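Local coordinates for BH1478 protein (Bacillus halodurans, PDB 2QUP) that is of unknown function but folds into a single-chain, all-helical up-and-down bundle of four helices, as a member of the DUF327 family, at residues K38-E41 / R42-L46; Q53-L56 / L57-R61; K74-V77 / G78-E82; V105-V108 / D109-L113; G126-I129 / L130-V133. All blocks are in the same frame, centred on the assembly; numbering follows the deposited sequence. Where two conformers were deposited one is given.

Contact 1. Residues K38-E41 / R42-L46; sequences KAYE and RLQAL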
loop_
_atom_site.group_PDB
_atom_site.type_symbol
_atom_site.label_atom_id
_atom_site.label_comp_id
_atom_site.label_asym_id
_atom_site.label_seq_id
_atom_site.Cartn_x
_atom_site.Cartn_y
_atom_site.Cartn_z
ATOM N N LYS A 38 -9.107 0.497 -14.179
ATOM C CA LYS A 38 -9.722 -0.533 -13.352
ATOM C C LYS A 38 -8.782 -1.003 -12.271
ATOM O O LYS A 38 -9.205 -1.233 -11.157
ATOM C CB LYS A 38 -10.163 -1.733 -14.200
ATOM C CG LYS A 38 -11.423 -1.480 -15.010
ATOM C CD LYS A 38 -11.907 -2.751 -15.697
ATOM C CE LYS A 38 -12.673 -2.436 -16.989
ATOM N NZ LYS A 38 -13.629 -3.516 -17.379
ATOM N N ALA A 39 -7.506 -1.154 -12.607
ATOM C CA ALA A 39 -6.488 -1.514 -11.625
ATOM C C ALA A 39 -6.360 -0.448 -10.536
ATOM O O ALA A 39 -6.236 -0.772 -9.354
ATOM C CB ALA A 39 -5.163 -1.744 -12.313
ATOM N N TYR A 40 -6.417 0.819 -10.942
ATOM C CA TYR A 40 -6.441 1.951 -10.012
ATOM C C TYR A 40 -7.641 1.906 -9.070
ATOM O O TYR A 40 -7.516 2.195 -7.877
ATOM C CB TYR A 40 -6.446 3.283 -10.782
ATOM C CG TYR A 40 -6.424 4.520 -9.893
ATOM C CD1 TYR A 40 -5.255 4.920 -9.259
ATOM C CD2 TYR A 40 -7.569 5.290 -9.694
ATOM C CE1 TYR A 40 -5.222 6.049 -8.447
ATOM C CE2 TYR A 40 -7.536 6.426 -8.883
ATOM C CZ TYR A 40 -6.359 6.792 -8.268
ATOM O OH TYR A 40 -6.315 7.906 -7.467
ATOM N N GLU A 41 -8.802 1.564 -9.627
ATOM C CA GLU A 41 -10.054 1.503 -8.889
ATOM C C GLU A 41 -10.033 0.390 -7.852
ATOM O O GLU A 41 -10.524 0.574 -6.746
ATOM C CB GLU A 41 -11.225 1.277 -9.859
ATOM C CG GLU A 41 -11.897 2.570 -10.363
ATOM C CD GLU A 41 -12.750 2.366 -11.632
ATOM O OE1 GLU A 41 -13.361 1.280 -11.792
ATOM O OE2 GLU A 41 -12.811 3.305 -12.469
ATOM N N ARG A 42 -9.470 -0.758 -8.229
ATOM C CA ARG A 42 -9.250 -1.886 -7.326
ATOM C C ARG A 42 -8.320 -1.529 -6.167
ATOM O O ARG A 42 -8.597 -1.840 -5.007
ATOM C CB ARG A 42 -8.689 -3.068 -8.104
ATOM C CG ARG A 42 -9.756 -3.936 -8.730
ATOM C CD ARG A 42 -9.178 -5.238 -9.269
ATOM N NE ARG A 42 -8.779 -5.091 -10.669
ATOM C CZ ARG A 42 -7.526 -5.180 -11.116
ATOM N NH1 ARG A 42 -6.517 -5.434 -10.284
ATOM N NH2 ARG A 42 -7.278 -5.014 -12.407
ATOM N N LEU A 43 -7.241 -0.833 -6.488
ATOM C CA LEU A 43 -6.367 -0.247 -5.478
ATOM C C LEU A 43 -7.051 0.725 -4.522
ATOM O O LEU A 43 -6.659 0.826 -3.360
ATOM C CB LEU A 43 -5.186 0.462 -6.158
ATOM C CG LEU A 43 -4.031 -0.292 -6.800
ATOM C CD1 LEU A 43 -2.979 0.735 -7.211
ATOM C CD2 LEU A 43 -3.449 -1.373 -5.887
ATOM N N GLN A 44 -8.031 1.477 -5.017
ATOM C CA GLN A 44 -8.728 2.463 -4.185
ATOM C C GLN A 44 -9.604 1.713 -3.184
ATOM O O GLN A 44 -9.685 2.078 -2.008
ATOM C CB GLN A 44 -9.635 3.350 -5.041
ATOM C CG GLN A 44 -8.978 4.476 -5.835
ATOM C CD GLN A 44 -10.032 5.367 -6.525
ATOM O OE1 GLN A 44 -10.088 6.583 -6.293
ATOM N NE2 GLN A 44 -10.885 4.754 -7.359
ATOM N N ALA A 45 -10.250 0.659 -3.676
ATOM C CA ALA A 45 -11.108 -0.211 -2.867
ATOM C C ALA A 45 -10.319 -0.951 -1.785
ATOM O O ALA A 45 -10.758 -1.037 -0.652
ATOM C CB ALA A 45 -11.864 -1.206 -3.778
ATOM N N LEU A 46 -9.151 -1.471 -2.154
ATOM C CA LEU A 46 -8.218 -2.075 -1.212
ATOM C C LEU A 46 -7.705 -1.090 -0.159
ATOM O O LEU A 46 -7.569 -1.435 0.999
ATOM C CB LEU A 46 -7.039 -2.642 -1.990
ATOM C CG LEU A 46 -6.169 -3.737 -1.403
ATOM C CD1 LEU A 46 -6.997 -4.756 -0.580
ATOM C CD2 LEU A 46 -5.474 -4.420 -2.542
HETATM O O HOH W 1 -8.206 7.835 -4.786
#
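L43 and A39, one helical turn apart, form the packed side of this contact: L43, the buried residue here, brings its CG to 3.4 Å from A39 O. Beneath them runs the backbone ladder of the alpha-helix, in which R42 N bonds K38 O at 3.0 Å and L43 N bonds A39 O with an N-H...O angle of 167°. Y40 and Q44 make the exposed, water-bridged side. Y40 CE2 meets Q44 CD at 3.6 Å, while Q44 CG lies over one face of the phenol ring. The amide is not laid flat on the ring: the two planes are 32° apart. Y40 CG stands opposite the backbone N (chi1 -178°), which carries the ring outward from the helix with a lean to the Q44 side, so that its CE2 edge meets the amide. Q44 is extended beyond CG. Its NE2 comes within 3.8 Å of E41 CG, a van der Waals contact with a methylene in which the E41 carboxylate is not engaged. OE1 takes a hydrogen bond from a water at 2.7 Å, and the same water is hydrogen-bonded to Y40 OH, more loosely, at 3.3 Å. R42, also exposed, folds its chain at chi3 so that one guanidinium face rests against A39 CA, with NH2 at 3.9 Å from A39 CB. The packed side looks at helix 63-88, where A39 packs on L83, L43 on D79 and L83, and L46 on E75, whereas K38, Y40, E41, R42 and Q44 line the outer surface of helix 27-60.

Contact 2. Residues Q53-L56 / L57-R61; sequences QGKL and LSETR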
loop_
_atom_site.group_PDB
_atom_site.type_symbol
_atom_site.label_atom_id
_atom_site.label_comp_id
_atom_site.label_asym_id
_atom_site.label_seq_id
_atom_site.Cartn_x
_atom_site.Cartn_y
_atom_site.Cartn_z
ATOM N N GLN A 53 -8.772 -1.197 8.506
ATOM C CA GLN A 53 -8.069 -2.205 9.265
ATOM C C GLN A 53 -6.928 -1.549 10.056
ATOM O O GLN A 53 -6.523 -2.045 11.089
ATOM C CB GLN A 53 -7.554 -3.303 8.320
ATOM C CG GLN A 53 -6.924 -4.517 9.008
ATOM C CD GLN A 53 -7.733 -5.075 10.170
ATOM O OE1 GLN A 53 -8.899 -5.415 10.019
ATOM N NE2 GLN A 53 -7.096 -5.204 11.326
ATOM N N GLY A 54 -6.429 -0.426 9.566
ATOM C CA GLY A 54 -5.258 0.189 10.177
ATOM C C GLY A 54 -5.742 0.910 11.405
ATOM O O GLY A 54 -5.093 0.907 12.447
ATOM N N LYS A 55 -6.896 1.551 11.246
ATOM C CA LYS A 55 -7.665 2.090 12.341
ATOM C C LYS A 55 -8.062 1.071 13.407
ATOM O O LYS A 55 -7.788 1.292 14.595
ATOM C CB LYS A 55 -8.878 2.849 11.805
ATOM C CG LYS A 55 -9.847 3.302 12.886
ATOM C CD LYS A 55 -9.813 4.799 13.043
ATOM C CE LYS A 55 -8.849 5.226 14.127
ATOM N NZ LYS A 55 -8.679 6.711 14.104
ATOM N N LEU A 56 -8.694 -0.038 13.002
ATOM C CA LEU A 56 -8.973 -1.166 13.917
ATOM C C LEU A 56 -7.756 -1.594 14.697
ATOM O O LEU A 56 -7.848 -1.763 15.908
ATOM C CB LEU A 56 -9.498 -2.395 13.155
ATOM C CG LEU A 56 -10.133 -3.503 13.986
ATOM C CD1 LEU A 56 -11.056 -2.909 15.028
ATOM C CD2 LEU A 56 -10.921 -4.452 13.071
ATOM N N LEU A 57 -6.622 -1.755 14.001
ATOM C CA LEU A 57 -5.377 -2.204 14.626
ATOM C C LEU A 57 -4.902 -1.186 15.620
ATOM O O LEU A 57 -4.423 -1.567 16.663
ATOM C CB LEU A 57 -4.256 -2.456 13.608
ATOM C CG LEU A 57 -2.800 -2.537 14.124
ATOM C CD1 LEU A 57 -2.566 -3.714 15.076
ATOM C CD2 LEU A 57 -1.825 -2.587 12.956
ATOM N N SER A 58 -5.041 0.095 15.308
ATOM C CA SER A 58 -4.657 1.164 16.241
ATOM C C SER A 58 -5.493 1.142 17.537
ATOM O O SER A 58 -5.000 1.505 18.631
ATOM C CB SER A 58 -4.792 2.513 15.548
ATOM O OG SER A 58 -6.137 2.947 15.583
ATOM N N GLU A 59 -6.750 0.711 17.407
ATOM C CA GLU A 59 -7.692 0.611 18.520
ATOM C C GLU A 59 -7.496 -0.692 19.303
ATOM O O GLU A 59 -7.483 -0.680 20.526
ATOM C CB GLU A 59 -9.143 0.654 18.003
ATOM C CG GLU A 59 -9.595 1.942 17.317
ATOM C CD GLU A 59 -9.690 3.142 18.253
ATOM O OE1 GLU A 59 -8.964 4.126 18.004
ATOM O OE2 GLU A 59 -10.491 3.117 19.220
ATOM N N THR A 60 -7.396 -1.822 18.607
ATOM C CA THR A 60 -7.344 -3.114 19.287
ATOM C C THR A 60 -5.929 -3.469 19.703
ATOM O O THR A 60 -5.717 -3.829 20.863
ATOM C CB THR A 60 -7.904 -4.264 18.455
ATOM O OG1 THR A 60 -7.058 -4.453 17.327
ATOM C CG2 THR A 60 -9.309 -3.973 17.984
ATOM N N ARG A 61 -5.007 -3.403 18.762
ATOM C CA ARG A 61 -3.542 -3.617 18.980
ATOM C C ARG A 61 -3.236 -5.098 19.283
ATOM O O ARG A 61 -2.424 -5.418 20.079
ATOM C CB ARG A 61 -2.920 -2.647 20.001
ATOM C CG ARG A 61 -3.209 -1.175 19.716
ATOM C CD ARG A 61 -3.019 -0.298 20.940
ATOM N NE ARG A 61 -4.004 -0.559 21.994
ATOM C CZ ARG A 61 -5.099 0.169 22.222
ATOM N NH1 ARG A 61 -5.914 -0.157 23.214
ATOM N NH2 ARG A 61 -5.401 1.211 21.455
#
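From Q53 to T60 the backbone is alpha-helical, with L57 N, S58 N, E59 N and T60 N bonded to the carbonyls of Q53, G54, K55 and L56, and R61 is the first residue to leave helical geometry, with a positive phi (70°). The bond from T60 N to L56 O is the shortest of the four at 2.7 Å and nearly collinear with the carbonyl. T60 also sends a methyl to the preceding turn: CG2 lies 3.6 Å from L56 CD1, the two side chains crossing at a slant. The hydroxyl of T60 appears to give L56 O a second bond, although the position of OG1 is less certain. In the conformer given, S58 OG sits between the backbone N and the carbonyl carbon (chi1 82°), which turns it back to K55 O in the carbonyl plane, on a lone pair; the 2.5 Å separation is very short and the alternate copy makes its detail doubtful. Such hydroxyl-to-carbonyl bonds within a helix are a familiar way of satisfying buried serines, and here they fall in the last turn of helix 27-60, just before the tight link to helix 63-88. K55 and E59 run side by side in the same direction, K55 CE passing 4.0 Å from E59 OE1. Any attraction is probably weak, with K55 NZ 4.7 Å from E59 OE1. The R61 guanidinium lies across the C-terminal end of the helix, one face against E59 C; in the conformer given, and so less surely, NH2 bonds S58 O at 2.9 Å. Q53 points its amide across to helix 63-88, where NE2 bonds E65 OE2; L56 and T60 also pack on E65.

Contact 3. Residues K74-V77 / G78-E82; sequences KEFV and GDAVE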
loop_
_atom_site.group_PDB
_atom_site.type_symbol
_atom_site.label_atom_id
_atom_site.label_comp_id
_atom_site.label_asym_id
_atom_site.label_seq_id
_atom_site.Cartn_x
_atom_site.Cartn_y
_atom_site.Cartn_z
ATOM N N LYS A 74 0.333 -6.166 2.078
ATOM C CA LYS A 74 1.087 -7.057 1.183
ATOM C C LYS A 74 0.366 -7.284 -0.147
ATOM O O LYS A 74 0.995 -7.382 -1.207
ATOM C CB LYS A 74 1.361 -8.402 1.882
ATOM C CG LYS A 74 2.359 -9.346 1.198
ATOM C CD LYS A 74 2.778 -10.477 2.145
ATOM C CE LYS A 74 3.438 -11.639 1.396
ATOM N NZ LYS A 74 3.292 -12.956 2.102
ATOM N N GLU A 75 -0.959 -7.377 -0.107
ATOM C CA GLU A 75 -1.734 -7.505 -1.357
ATOM C C GLU A 75 -1.730 -6.229 -2.220
ATOM O O GLU A 75 -1.718 -6.296 -3.454
ATOM C CB GLU A 75 -3.173 -7.873 -1.059
ATOM C CG GLU A 75 -3.983 -8.154 -2.320
ATOM C CD GLU A 75 -5.438 -8.348 -2.037
ATOM O OE1 GLU A 75 -6.189 -8.714 -2.975
ATOM O OE2 GLU A 75 -5.820 -8.136 -0.868
ATOM N N PHE A 76 -1.780 -5.082 -1.551
ATOM C CA PHE A 76 -1.716 -3.777 -2.185
ATOM C C PHE A 76 -0.383 -3.583 -2.897
ATOM O O PHE A 76 -0.378 -3.232 -4.068
ATOM C CB PHE A 76 -1.892 -2.663 -1.136
ATOM C CG PHE A 76 -2.092 -1.289 -1.727
ATOM C CD1 PHE A 76 -3.373 -0.736 -1.814
ATOM C CD2 PHE A 76 -0.995 -0.539 -2.193
ATOM C CE1 PHE A 76 -3.570 0.557 -2.364
ATOM C CE2 PHE A 76 -1.178 0.744 -2.755
ATOM C CZ PHE A 76 -2.460 1.309 -2.825
ATOM N N VAL A 77 0.727 -3.759 -2.164
ATOM C CA VAL A 77 2.069 -3.664 -2.714
ATOM C C VAL A 77 2.218 -4.441 -4.025
ATOM O O VAL A 77 2.658 -3.883 -5.020
ATOM C CB VAL A 77 3.139 -4.082 -1.718
ATOM C CG1 VAL A 77 4.535 -4.109 -2.381
ATOM C CG2 VAL A 77 3.159 -3.113 -0.531
ATOM N N GLY A 78 1.818 -5.704 -4.022
ATOM C CA GLY A 78 1.836 -6.532 -5.236
ATOM C C GLY A 78 1.149 -5.845 -6.387
ATOM O O GLY A 78 1.726 -5.703 -7.459
ATOM N N ASP A 79 -0.081 -5.394 -6.153
ATOM C CA ASP A 79 -0.903 -4.808 -7.212
ATOM C C ASP A 79 -0.455 -3.417 -7.631
ATOM O O ASP A 79 -0.590 -3.051 -8.791
ATOM C CB ASP A 79 -2.371 -4.770 -6.801
ATOM C CG ASP A 79 -3.014 -6.143 -6.789
ATOM O OD1 ASP A 79 -4.107 -6.273 -6.205
ATOM O OD2 ASP A 79 -2.434 -7.094 -7.358
ATOM N N ALA A 80 0.055 -2.639 -6.678
ATOM C CA ALA A 80 0.557 -1.307 -6.957
ATOM C C ALA A 80 1.871 -1.286 -7.733
ATOM O O ALA A 80 2.035 -0.445 -8.624
ATOM C CB ALA A 80 0.695 -0.512 -5.682
ATOM N N VAL A 81 2.799 -2.187 -7.395
ATOM C CA VAL A 81 4.041 -2.370 -8.184
ATOM C C VAL A 81 3.731 -2.756 -9.624
ATOM O O VAL A 81 4.307 -2.205 -10.549
ATOM C CB VAL A 81 5.025 -3.411 -7.572
ATOM C CG1 VAL A 81 6.282 -3.566 -8.448
ATOM C CG2 VAL A 81 5.472 -3.001 -6.197
ATOM N N GLU A 82 2.807 -3.693 -9.804
ATOM C CA GLU A 82 2.404 -4.135 -11.134
ATOM C C GLU A 82 1.830 -2.999 -11.969
ATOM O O GLU A 82 2.217 -2.840 -13.125
ATOM C CB GLU A 82 1.404 -5.281 -11.042
ATOM C CG GLU A 82 1.303 -6.093 -12.316
ATOM C CD GLU A 82 0.004 -6.853 -12.420
ATOM O OE1 GLU A 82 -0.181 -7.563 -13.429
ATOM O OE2 GLU A 82 -0.832 -6.744 -11.494
#
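F76 and A80 meet on one side of the helix: A80 CB stands obliquely to the phenyl ring, 3.7 Å from CE2 and 3.9 Å from CD2. The ring comes to that methyl because F76 CG lies opposite its backbone N (chi1 -169°), carrying the side chain outward from the helix with its CE2/CD2 side next to A80. V77 and V81 repeat the same orientation as each other, side by side and pointing the same way, with V77 CG1 4.1 Å from V81 CG2. The acidic pair E75 and D79 lies along the border with helix 27-60, E75 exposed and D79 partly so. Its carboxylates approach to 4.6 Å between E75 OE1 and D79 OD1, which probably costs some mild repulsion. Beneath, the backbone bonds vary in tightness: A80 N to F76 O is 2.7 Å, whereas G78 N to K74 O is a weak 3.4 Å. F76 packs on M47 and I50 of helix 27-60; F76 and V77 pack on L140, and A80 and V81 on I143, of helix 126-144; both valines pack on V105 of helix 98-120. These apolar pairs, four residues apart, give one face of helix 63-88 a stripe buried against its neighbours, as in helical bundles.

Contact 4. Residues V105-V108 / D109-L113; sequences VKEV and DRKLL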
loop_
_atom_site.group_PDB
_atom_site.type_symbol
_atom_site.label_atom_id
_atom_site.label_comp_id
_atom_site.label_asym_id
_atom_site.label_seq_id
_atom_site.Cartn_x
_atom_site.Cartn_y
_atom_site.Cartn_z
ATOM N N VAL A 105 8.892 0.434 -1.996
ATOM C CA VAL A 105 8.622 -0.927 -1.533
ATOM C C VAL A 105 9.537 -1.422 -0.428
ATOM O O VAL A 105 9.080 -2.060 0.531
ATOM C CB VAL A 105 8.634 -1.939 -2.675
ATOM C CG1 VAL A 105 8.374 -3.348 -2.140
ATOM C CG2 VAL A 105 7.599 -1.558 -3.680
ATOM N N LYS A 106 10.818 -1.118 -0.556
ATOM C CA LYS A 106 11.784 -1.410 0.490
ATOM C C LYS A 106 11.547 -0.637 1.785
ATOM O O LYS A 106 11.728 -1.183 2.878
ATOM C CB LYS A 106 13.225 -1.297 -0.031
ATOM C CG LYS A 106 13.551 -2.374 -1.136
ATOM C CD LYS A 106 15.049 -2.509 -1.499
ATOM C CE LYS A 106 15.661 -1.182 -1.968
ATOM N NZ LYS A 106 15.798 -1.078 -3.450
ATOM N N GLU A 107 11.105 0.607 1.681
ATOM C CA GLU A 107 10.793 1.393 2.880
ATOM C C GLU A 107 9.506 0.949 3.561
ATOM O O GLU A 107 9.371 1.102 4.773
ATOM C CB GLU A 107 10.682 2.871 2.551
ATOM C CG GLU A 107 11.902 3.704 2.901
ATOM C CD GLU A 107 12.260 3.659 4.378
ATOM O OE1 GLU A 107 13.469 3.538 4.689
ATOM O OE2 GLU A 107 11.340 3.752 5.223
ATOM N N VAL A 108 8.558 0.431 2.774
ATOM C CA VAL A 108 7.319 -0.127 3.287
ATOM C C VAL A 108 7.645 -1.345 4.150
ATOM O O VAL A 108 7.180 -1.434 5.289
ATOM C CB VAL A 108 6.320 -0.556 2.128
ATOM C CG1 VAL A 108 5.180 -1.384 2.689
ATOM C CG2 VAL A 108 5.718 0.658 1.439
ATOM N N ASP A 109 8.447 -2.263 3.591
ATOM C CA ASP A 109 8.914 -3.453 4.296
ATOM C C ASP A 109 9.574 -3.066 5.625
ATOM O O ASP A 109 9.186 -3.580 6.665
ATOM C CB ASP A 109 9.900 -4.225 3.419
ATOM C CG ASP A 109 10.227 -5.600 3.975
ATOM O OD1 ASP A 109 11.300 -5.748 4.582
ATOM O OD2 ASP A 109 9.423 -6.542 3.790
ATOM N N ARG A 110 10.534 -2.147 5.585
ATOM C CA ARG A 110 11.180 -1.617 6.803
ATOM C C ARG A 110 10.162 -1.202 7.860
ATOM O O ARG A 110 10.248 -1.642 9.009
ATOM C CB ARG A 110 12.013 -0.403 6.456
ATOM C CG ARG A 110 13.510 -0.648 6.369
ATOM C CD ARG A 110 14.288 0.340 7.229
ATOM N NE ARG A 110 13.745 1.704 7.190
ATOM C CZ ARG A 110 13.354 2.410 8.258
ATOM N NH1 ARG A 110 13.430 1.897 9.477
ATOM N NH2 ARG A 110 12.881 3.639 8.104
ATOM N N LYS A 111 9.201 -0.362 7.451
ATOM C CA LYS A 111 8.123 0.125 8.317
ATOM C C LYS A 111 7.186 -0.951 8.886
ATOM O O LYS A 111 6.802 -0.873 10.046
ATOM C CB LYS A 111 7.311 1.238 7.622
ATOM C CG LYS A 111 8.014 2.609 7.476
ATOM C CD LYS A 111 8.782 3.028 8.743
ATOM C CE LYS A 111 9.526 4.352 8.555
ATOM N NZ LYS A 111 10.386 4.728 9.738
ATOM N N LEU A 112 6.810 -1.921 8.056
ATOM C CA LEU A 112 5.995 -3.036 8.493
ATOM C C LEU A 112 6.644 -3.832 9.621
ATOM O O LEU A 112 5.969 -4.203 10.588
ATOM C CB LEU A 112 5.665 -3.955 7.309
ATOM C CG LEU A 112 4.560 -3.414 6.415
ATOM C CD1 LEU A 112 4.290 -4.378 5.190
ATOM C CD2 LEU A 112 3.256 -3.190 7.244
ATOM N N LEU A 113 7.953 -4.065 9.506
ATOM C CA LEU A 113 8.711 -4.797 10.524
ATOM C C LEU A 113 8.766 -3.982 11.811
ATOM O O LEU A 113 8.670 -4.538 12.893
ATOM C CB LEU A 113 10.130 -5.093 10.030
ATOM C CG LEU A 113 10.308 -6.097 8.885
ATOM C CD1 LEU A 113 11.748 -6.049 8.336
ATOM C CD2 LEU A 113 9.953 -7.499 9.335
#
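D109 starts the second turn, its N bonded to V105 O at 3.1 Å, while its exposed carboxylate turns outward, where OD2 bonds a glycerol that probably came from the crystallisation liquor. R110, also exposed, makes the salt bridge of the contact. It grips E107 side-on: NE reaches OE1 at 3.1 Å, OE1 lying in the guanidinium plane, and NH2 reaches the syn lone pair of OE2 at 3.3 Å. The fit is skewed, for the carboxylate and guanidinium planes stand 63° apart and NE approaches OE1 from above the carboxylate. Bends at chi2 and chi3 of R110 bring the guanidinium group back alongside E107. K111 runs alongside R110, on the OE2 side of the carboxylate, CE 3.8 Å from E107 OE2. Its NZ is 4.7 Å from OE2, so any attraction is loose, and E135 offers a second, long and weak, ion pair. L112 CD1 lies 4.0 Å from V108 CG1 in the conformer given, so less certainly. V105 packs on V77 and V81, and L112 on Y69 and V73, of helix 63-88; along the border with helix 126-144, V108 packs on L139, K111 on I136 and L139, and L112 on I136.

Contact 5. Residues G126-I129 / L130-V133; sequences GLDI and LNMV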
loop_
_atom_site.group_PDB
_atom_site.type_symbol
_atom_site.label_atom_id
_atom_site.label_comp_id
_atom_site.label_asym_id
_atom_site.label_seq_id
_atom_site.Cartn_x
_atom_site.Cartn_y
_atom_site.Cartn_z
ATOM N N GLY A 126 -2.015 3.678 21.160
ATOM C CA GLY A 126 -2.866 3.765 19.974
ATOM C C GLY A 126 -2.512 4.879 18.997
ATOM O O GLY A 126 -2.675 4.707 17.808
ATOM N N LEU A 127 -2.012 6.021 19.479
ATOM C CA LEU A 127 -1.763 7.146 18.582
ATOM C C LEU A 127 -0.477 7.013 17.778
ATOM O O LEU A 127 -0.440 7.385 16.595
ATOM C CB LEU A 127 -1.809 8.479 19.319
ATOM C CG LEU A 127 -1.928 9.745 18.469
ATOM C CD1 LEU A 127 -3.188 9.747 17.608
ATOM C CD2 LEU A 127 -1.940 10.918 19.429
ATOM N N ASP A 128 0.566 6.492 18.427
ATOM C CA ASP A 128 1.820 6.103 17.765
ATOM C C ASP A 128 1.571 5.038 16.705
ATOM O O ASP A 128 2.096 5.141 15.615
ATOM C CB ASP A 128 2.837 5.578 18.783
ATOM C CG ASP A 128 3.188 6.605 19.857
ATOM O OD1 ASP A 128 3.074 7.825 19.621
ATOM O OD2 ASP A 128 3.581 6.180 20.956
ATOM N N ILE A 129 0.768 4.030 17.033
ATOM C CA ILE A 129 0.355 2.996 16.060
ATOM C C ILE A 129 -0.403 3.571 14.853
ATOM O O ILE A 129 -0.105 3.248 13.701
ATOM C CB ILE A 129 -0.409 1.848 16.754
ATOM C CG1 ILE A 129 0.518 1.165 17.771
ATOM C CG2 ILE A 129 -0.967 0.850 15.742
ATOM C CD1 ILE A 129 0.091 -0.197 18.241
ATOM N N LEU A 130 -1.350 4.465 15.135
ATOM C CA LEU A 130 -1.995 5.282 14.120
ATOM C C LEU A 130 -1.021 6.024 13.207
ATOM O O LEU A 130 -1.165 5.984 11.978
ATOM C CB LEU A 130 -2.993 6.239 14.774
ATOM C CG LEU A 130 -4.111 6.854 13.948
ATOM C CD1 LEU A 130 -4.859 5.768 13.120
ATOM C CD2 LEU A 130 -5.036 7.568 14.914
ATOM N N ASN A 131 -0.020 6.687 13.790
ATOM C CA ASN A 131 1.004 7.391 13.009
ATOM C C ASN A 131 1.779 6.476 12.088
ATOM O O ASN A 131 1.983 6.813 10.922
ATOM C CB ASN A 131 1.962 8.157 13.912
ATOM C CG ASN A 131 1.280 9.316 14.621
ATOM O OD1 ASN A 131 0.498 10.060 14.021
ATOM N ND2 ASN A 131 1.568 9.470 15.908
ATOM N N MET A 132 2.145 5.304 12.619
ATOM C CA MET A 132 2.903 4.290 11.887
ATOM C C MET A 132 2.136 3.791 10.671
ATOM O O MET A 132 2.713 3.622 9.593
ATOM C CB MET A 132 3.249 3.103 12.803
ATOM C CG MET A 132 4.300 3.392 13.885
ATOM S SD MET A 132 4.401 2.076 15.132
ATOM C CE MET A 132 5.071 2.981 16.540
ATOM N N VAL A 133 0.835 3.545 10.842
ATOM C CA VAL A 133 0.014 3.112 9.705
ATOM C C VAL A 133 -0.237 4.249 8.696
ATOM O O VAL A 133 -0.495 4.004 7.534
ATOM C CB VAL A 133 -1.304 2.405 10.139
ATOM C CG1 VAL A 133 -1.034 1.327 11.217
ATOM C CG2 VAL A 133 -2.353 3.408 10.614
#
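N131 lays its amide beneath the carbonyl oxygen of L127: L127 O sits over the amide face, 3.3 Å from CG, and does not lie in the amide plane. ND2 is only 3.0 Å from that oxygen, yet the angle is poor and no hydrogen bond forms. The carboxylate of D128 is not paired with the amide either, its OD1 staying 4.3 Å from N131 ND2; it has a long, weak ion pair with K125 NZ. Apolar groups make the rest of the contact. L127 and L130, three residues apart, cross at a slant and touch at their branch ends, CD1 of L127 to CD2 of L130 at 3.9 Å. In both leucines CG is opposite the backbone N (chi1 -165° and -159°), which sends them outward to where these two methyls meet. M132 is extended beyond CG, and its methyl CE, less certain because a second conformer exists, passes 4.1 Å from D128 CB. V133 CG1 packs 3.3 Å from I129 O, one turn back. The first turn of helix 126-144 is regular, L130 N bonding G126 O at 3.0 Å and the following three amides repeating the pattern. Facing the neighbours, I129 packs on V119 of helix 98-120 and on R61 and K124 in loops, M132 on L115 and A118 of helix 98-120, and L130 on K55 and S58 of helix 27-60. With no side-chain hydrogen bond or salt bridge across the turn, the contact depends on the backbone ladder and dispersion forces, and its polar side chains, N131 and D128, do not bind one another.

The five contacts lie on all four helices of the bundle, which run alternately up and down. Contacts 1 and 2 share helix 27-60, with centres about 22 Å apart. Contact 1 touches contact 3, L43 CD2 lying 3.7 Å from D79 CB, and contact 3 touches contact 4 through V81 CG2 and V105 CG2 at 3.6 Å. At the other end contact 2 touches contact 5, where S58 CA meets I129 CG2 at 3.7 Å and R61 also packs on I129. Contacts 4 and 5 sit about 15 Å apart between centres. No active site is known; glycerol lies beside K74 and D109, probably from the crystallisation liquor.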